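Local coordinates for DnaJ homolog subfamily C member 3 (Mus musculus, PDB 3IEG), which acts as an ER-stress co-chaperone that binds misfolded proteins, stimulates the HSPA8/HSC70 ATPase and restrains GCN2 kinase, at residues 155-160 against 178-183; 209-214 against 225-230. All coordinates share one frame; numbering follows the deposited sequence.

Contact 1: 155-160 against 178-183; sequences ELRELR and KAASKL
Arg157 and Ala180 bring the two backbones closest, with their CA atoms 6.0 Å apart. The contact lies within TPR 5, a helix-turn-helix unit of the tetratricopeptide-repeat part of the protein. Helix 154-166 is the first helix of the pair, and helix 170-181 returns beside it. No hydrogen bond joins the two segments, so they meet by packing alone. Two alanines of 178-183 lie against Arg157. The first torsion of Arg157 (chi1 -160°) turns CG away from the backbone N, and the chain then bends at chi2 (89°). This lays CG beside the methyl of Ala180, with Arg157 CG 3.9 Å from Ala180 CB. The guanidinium continues to Ala179, whose CB sits over one of its flat faces. Arg157 NH2 is 3.5 Å from Ala179 CB, and Arg157 NE is 3.7 Å from the same methyl. NE also makes a long, weak ion pair with Asp176, which is salt-bridged to Arg160 as well. If a serine stood in for Arg157, the Ala179 methyl would probably lose the flat group that lies against it, and Asp176 would lose its weak second charge partner. Glu158 brings its aliphatic stem to the Ala180 methyl and also touches Ala190 on helix 188-201. The buried Ala180 methyl is therefore met by two side chains, with Glu158 CG 3.8 Å from Ala180 CB.

Contact 2: 209-214 against 225-230; sequences SEVREC and FAHYKQ
The hydroxyl of Tyr228 is held by two basic groups, Arg212 across the contact and Lys232 one turn further along its own helix. Arg212 NH1 donates to Tyr228 OH at 3.0 Å. The bond is bent, with an N-H...O angle of 132°, and the hydroxyl lies tilted out of the guanidinium plane. Arg212 gets there with a chain extended from CG to NE. Its guanidinium and the tyrosine ring are steeply turned, their planes 78° apart. Arg212 comes in at the ring edge, while Tyr228 CE1 lies over a face of the guanidinium, 3.9 Å from Arg212 CZ. Helix 204-217, in TPR 6, packs here against the long helix 222-246 that follows it. The short segments run nearly antiparallel, with their axes 9.8 Å apart at an angle of 151°. A disulfide between Cys214 and Cys224 ties the same two helices together. Buried Val211 points at helix 222-246 and divides its two methyls between two rings. Val211 CG1 meets the edge of the tyrosine, 3.8 Å from Tyr228 CD1. CG2 is anti to the Val211 backbone N and reaches the imidazole edge, with Val211 CG2 3.8 Å from His227 CD2. The imidazole has further partners: its NE2 is hydrogen-bonded to Ser207 OG, and the ring meets Tyr199 edge-to-face.

How the contacts relate
The two contacts follow each other along the chain, with centres about 20 Å apart. Contact 1 pairs the helices within TPR 5. Contact 2 joins the second helix of TPR 6 to helix 222-246. Helix 188-201 lies between them and is touched from both: Glu158 and Lys178 of contact 1 rest on it, as do Glu210, Val211 and His227 of contact 2. Ile194 meets both Lys178 and Glu210. These two side chains also approach each other directly, with Lys178 NZ 3.5 Å from Glu210 OE1, a long and weak ion pair. The groove that binds misfolded proteins belongs to the first two repeats, so neither contact is part of it.

Contact 1: 155-160 against 178-183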
loop_
_atom_site.group_PDB
_atom_site.type_symbol
_atom_site.label_atom_id
_atom_site.label_comp_id
_atom_site.label_asym_id
_atom_site.label_seq_id
_atom_site.Cartn_x
_atom_site.Cartn_y
_atom_site.Cartn_z
ATOM N N GLU A 155 -2.738 2.765 -13.880
ATOM C CA GLU A 155 -2.947 1.382 -14.320
ATOM C C GLU A 155 -1.633 0.586 -14.434
ATOM O O GLU A 155 -1.602 -0.611 -14.132
ATOM C CB GLU A 155 -3.758 1.283 -15.631
ATOM C CG GLU A 155 -4.659 2.489 -16.017
ATOM C CD GLU A 155 -5.546 3.021 -14.893
ATOM O OE1 GLU A 155 -6.455 2.294 -14.460
ATOM O OE2 GLU A 155 -5.339 4.183 -14.463
ATOM N N LEU A 156 -0.552 1.239 -14.858
ATOM C CA LEU A 156 0.748 0.577 -14.959
ATOM C C LEU A 156 1.329 0.318 -13.584
ATOM O O LEU A 156 2.036 -0.655 -13.376
ATOM C CB LEU A 156 1.717 1.387 -15.810
ATOM C CG LEU A 156 1.408 1.434 -17.303
ATOM C CD1 LEU A 156 2.635 1.930 -18.056
ATOM C CD2 LEU A 156 0.966 0.065 -17.823
ATOM N N ARG A 157 1.019 1.213 -12.654
ATOM C CA ARG A 157 1.253 1.014 -11.233
ATOM C C ARG A 157 0.571 -0.256 -10.729
ATOM O O ARG A 157 1.182 -1.073 -10.052
ATOM C CB ARG A 157 0.670 2.193 -10.463
ATOM C CG ARG A 157 1.232 2.370 -9.105
ATOM C CD ARG A 157 2.424 3.254 -9.223
ATOM N NE ARG A 157 3.185 3.258 -7.991
ATOM C CZ ARG A 157 4.004 4.237 -7.659
ATOM N NH1 ARG A 157 4.134 5.267 -8.479
ATOM N NH2 ARG A 157 4.675 4.179 -6.518
ATOM N N GLU A 158 -0.707 -0.399 -11.047
ATOM C CA GLU A 158 -1.452 -1.575 -10.642
ATOM C C GLU A 158 -0.939 -2.832 -11.329
ATOM O O GLU A 158 -0.939 -3.889 -10.716
ATOM C CB GLU A 158 -2.946 -1.388 -10.891
ATOM C CG GLU A 158 -3.578 -0.312 -10.010
ATOM C CD GLU A 158 -5.070 -0.148 -10.251
ATOM O OE1 GLU A 158 -5.498 -0.188 -11.421
ATOM O OE2 GLU A 158 -5.822 0.016 -9.269
ATOM N N LEU A 159 -0.499 -2.714 -12.582
ATOM C CA LEU A 159 0.088 -3.836 -13.302
ATOM C C LEU A 159 1.389 -4.316 -12.664
ATOM O O LEU A 159 1.624 -5.518 -12.572
ATOM C CB LEU A 159 0.321 -3.501 -14.773
ATOM C CG LEU A 159 0.904 -4.645 -15.633
ATOM C CD1 LEU A 159 -0.145 -5.705 -15.929
ATOM C CD2 LEU A 159 1.481 -4.116 -16.923
ATOM N N ARG A 160 2.223 -3.386 -12.218
ATOM C CA ARG A 160 3.425 -3.735 -11.471
ATOM C C ARG A 160 3.065 -4.436 -10.160
ATOM O O ARG A 160 3.766 -5.350 -9.730
ATOM C CB ARG A 160 4.277 -2.496 -11.183
ATOM C CG ARG A 160 5.703 -2.815 -10.761
ATOM C CD ARG A 160 6.147 -1.908 -9.641
ATOM N NE ARG A 160 7.098 -0.893 -10.059
ATOM C CZ ARG A 160 7.223 0.308 -9.505
ATOM N NH1 ARG A 160 6.432 0.694 -8.514
ATOM N NH2 ARG A 160 8.135 1.144 -9.975
ATOM N N LYS A 178 -1.551 1.106 -2.979
ATOM C CA LYS A 178 -1.827 2.286 -2.173
ATOM C C LYS A 178 -1.445 3.537 -2.945
ATOM O O LYS A 178 -2.238 4.480 -3.028
ATOM C CB LYS A 178 -1.101 2.244 -0.826
ATOM C CG LYS A 178 -1.767 1.382 0.224
ATOM C CD LYS A 178 -1.097 1.582 1.586
ATOM C CE LYS A 178 -1.875 0.907 2.708
ATOM N NZ LYS A 178 -3.292 1.389 2.777
ATOM N N ALA A 179 -0.246 3.537 -3.529
ATOM C CA ALA A 179 0.187 4.661 -4.364
ATOM C C ALA A 179 -0.828 4.926 -5.478
ATOM O O ALA A 179 -1.267 6.058 -5.658
ATOM C CB ALA A 179 1.567 4.420 -4.927
ATOM N N ALA A 180 -1.232 3.868 -6.179
ATOM C CA ALA A 180 -2.210 3.943 -7.264
ATOM C C ALA A 180 -3.548 4.531 -6.843
ATOM O O ALA A 180 -4.210 5.203 -7.639
ATOM C CB ALA A 180 -2.435 2.562 -7.867
ATOM N N SER A 181 -3.948 4.255 -5.604
ATOM C CA SER A 181 -5.232 4.709 -5.073
ATOM C C SER A 181 -5.257 6.219 -4.861
ATOM O O SER A 181 -6.300 6.849 -4.972
ATOM C CB SER A 181 -5.564 3.981 -3.766
ATOM O OG SER A 181 -4.593 4.257 -2.779
ATOM N N LYS A 182 -4.095 6.785 -4.561
ATOM C CA LYS A 182 -3.942 8.230 -4.427
ATOM C C LYS A 182 -4.032 8.980 -5.769
ATOM O O LYS A 182 -4.146 10.197 -5.783
ATOM C CB LYS A 182 -2.615 8.553 -3.724
ATOM C CG LYS A 182 -2.639 8.310 -2.222
ATOM C CD LYS A 182 -1.239 8.081 -1.672
ATOM C CE LYS A 182 -1.300 7.400 -0.292
ATOM N NZ LYS A 182 -0.156 6.441 -0.060
ATOM N N LEU A 183 -3.984 8.259 -6.886
ATOM C CA LEU A 183 -3.943 8.882 -8.213
ATOM C C LEU A 183 -5.290 8.804 -8.902
ATOM O O LEU A 183 -5.589 9.611 -9.773
ATOM C CB LEU A 183 -2.877 8.214 -9.094
ATOM C CG LEU A 183 -1.433 8.214 -8.579
ATOM C CD1 LEU A 183 -0.598 7.172 -9.292
ATOM C CD2 LEU A 183 -0.807 9.579 -8.705
#

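Contact 2: 209-214 against 225-230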
loop_
_atom_site.group_PDB
_atom_site.type_symbol
_atom_site.label_atom_id
_atom_site.label_comp_id
_atom_site.label_asym_id
_atom_site.label_seq_id
_atom_site.Cartn_x
_atom_site.Cartn_y
_atom_site.Cartn_z
ATOM N N SER A 209 -10.109 -3.072 8.218
ATOM C CA SER A 209 -10.286 -1.626 8.055
ATOM C C SER A 209 -10.068 -1.220 6.607
ATOM O O SER A 209 -10.545 -0.182 6.159
ATOM C CB SER A 209 -9.350 -0.836 8.972
ATOM O OG SER A 209 -8.006 -1.008 8.581
ATOM N N GLU A 210 -9.344 -2.055 5.878
ATOM C CA GLU A 210 -9.129 -1.811 4.480
ATOM C C GLU A 210 -10.377 -2.158 3.679
ATOM O O GLU A 210 -10.715 -1.460 2.726
ATOM C CB GLU A 210 -7.913 -2.593 3.983
ATOM C CG GLU A 210 -7.208 -1.921 2.840
ATOM C CD GLU A 210 -6.661 -0.537 3.185
ATOM O OE1 GLU A 210 -6.543 0.298 2.265
ATOM O OE2 GLU A 210 -6.342 -0.278 4.361
ATOM N N VAL A 211 -11.064 -3.229 4.064
ATOM C CA VAL A 211 -12.317 -3.574 3.417
ATOM C C VAL A 211 -13.412 -2.550 3.777
ATOM O O VAL A 211 -14.377 -2.362 3.026
ATOM C CB VAL A 211 -12.731 -5.052 3.704
ATOM C CG1 VAL A 211 -13.489 -5.188 5.014
ATOM C CG2 VAL A 211 -13.551 -5.603 2.571
ATOM N N ARG A 212 -13.240 -1.874 4.917
ATOM C CA ARG A 212 -14.193 -0.849 5.345
ATOM C C ARG A 212 -14.096 0.357 4.425
ATOM O O ARG A 212 -15.111 0.942 4.048
ATOM C CB ARG A 212 -13.972 -0.428 6.803
ATOM C CG ARG A 212 -14.563 -1.384 7.819
ATOM C CD ARG A 212 -14.563 -0.771 9.210
ATOM N NE ARG A 212 -14.522 -1.789 10.263
ATOM C CZ ARG A 212 -15.576 -2.478 10.697
ATOM N NH1 ARG A 212 -16.780 -2.274 10.168
ATOM N NH2 ARG A 212 -15.427 -3.379 11.655
ATOM N N GLU A 213 -12.868 0.713 4.059
ATOM C CA GLU A 213 -12.641 1.767 3.084
ATOM C C GLU A 213 -13.342 1.446 1.768
ATOM O O GLU A 213 -13.952 2.329 1.166
ATOM C CB GLU A 213 -11.145 2.003 2.861
ATOM C CG GLU A 213 -10.376 2.496 4.090
ATOM C CD GLU A 213 -11.040 3.674 4.783
ATOM O OE1 GLU A 213 -11.583 4.566 4.092
ATOM O OE2 GLU A 213 -11.013 3.703 6.030
ATOM N N CYS A 214 -13.273 0.185 1.339
ATOM C CA CYS A 214 -13.969 -0.249 0.135
ATOM C C CYS A 214 -15.478 -0.002 0.255
ATOM O O CYS A 214 -16.076 0.654 -0.603
ATOM C CB CYS A 214 -13.681 -1.723 -0.181
ATOM S SG CYS A 214 -14.700 -2.377 -1.540
ATOM N N PHE A 225 -18.230 -7.001 0.292
ATOM C CA PHE A 225 -19.142 -7.298 1.378
ATOM C C PHE A 225 -18.964 -8.730 1.867
ATOM O O PHE A 225 -18.879 -8.949 3.072
ATOM C CB PHE A 225 -20.596 -7.009 0.993
ATOM C CG PHE A 225 -21.541 -7.016 2.164
ATOM C CD1 PHE A 225 -21.559 -5.948 3.073
ATOM C CD2 PHE A 225 -22.408 -8.089 2.367
ATOM C CE1 PHE A 225 -22.427 -5.954 4.172
ATOM C CE2 PHE A 225 -23.286 -8.106 3.460
ATOM C CZ PHE A 225 -23.299 -7.035 4.362
ATOM N N ALA A 226 -18.877 -9.683 0.940
ATOM C CA ALA A 226 -18.719 -11.101 1.289
ATOM C C ALA A 226 -17.451 -11.338 2.101
ATOM O O ALA A 226 -17.431 -12.184 3.000
ATOM C CB ALA A 226 -18.715 -11.982 0.034
ATOM N N HIS A 227 -16.401 -10.590 1.763
ATOM C CA HIS A 227 -15.128 -10.690 2.440
ATOM C C HIS A 227 -15.183 -9.996 3.804
ATOM O O HIS A 227 -14.598 -10.485 4.757
ATOM C CB HIS A 227 -13.994 -10.151 1.563
ATOM C CG HIS A 227 -12.682 -10.077 2.271
ATOM N ND1 HIS A 227 -12.053 -11.191 2.784
ATOM C CD2 HIS A 227 -11.903 -9.020 2.600
ATOM C CE1 HIS A 227 -10.934 -10.824 3.383
ATOM N NE2 HIS A 227 -10.819 -9.512 3.283
ATOM N N TYR A 228 -15.886 -8.870 3.888
ATOM C CA TYR A 228 -16.158 -8.160 5.155
ATOM C C TYR A 228 -16.735 -9.098 6.208
ATOM O O TYR A 228 -16.271 -9.128 7.351
ATOM C CB TYR A 228 -17.133 -6.996 4.913
ATOM C CG TYR A 228 -17.632 -6.258 6.144
ATOM C CD1 TYR A 228 -16.755 -5.563 6.966
ATOM C CD2 TYR A 228 -18.992 -6.215 6.456
ATOM C CE1 TYR A 228 -17.208 -4.868 8.079
ATOM C CE2 TYR A 228 -19.458 -5.517 7.565
ATOM C CZ TYR A 228 -18.559 -4.853 8.370
ATOM O OH TYR A 228 -18.985 -4.168 9.473
ATOM N N LYS A 229 -17.724 -9.891 5.810
ATOM C CA LYS A 229 -18.379 -10.807 6.734
ATOM C C LYS A 229 -17.403 -11.843 7.265
ATOM O O LYS A 229 -17.467 -12.209 8.443
ATOM C CB LYS A 229 -19.596 -11.469 6.084
ATOM C CG LYS A 229 -20.647 -10.465 5.618
ATOM C CD LYS A 229 -22.014 -11.094 5.424
ATOM C CE LYS A 229 -22.102 -11.964 4.183
ATOM N NZ LYS A 229 -23.534 -12.297 3.879
ATOM N N GLN A 230 -16.492 -12.286 6.400
ATOM C CA GLN A 230 -15.467 -13.262 6.766
ATOM C C GLN A 230 -14.421 -12.678 7.721
ATOM O O GLN A 230 -14.184 -13.250 8.779
ATOM C CB GLN A 230 -14.803 -13.851 5.522
ATOM C CG GLN A 230 -13.597 -14.738 5.801
ATOM C CD GLN A 230 -13.961 -16.098 6.387
ATOM O OE1 GLN A 230 -15.134 -16.394 6.622
ATOM N NE2 GLN A 230 -12.954 -16.934 6.619
#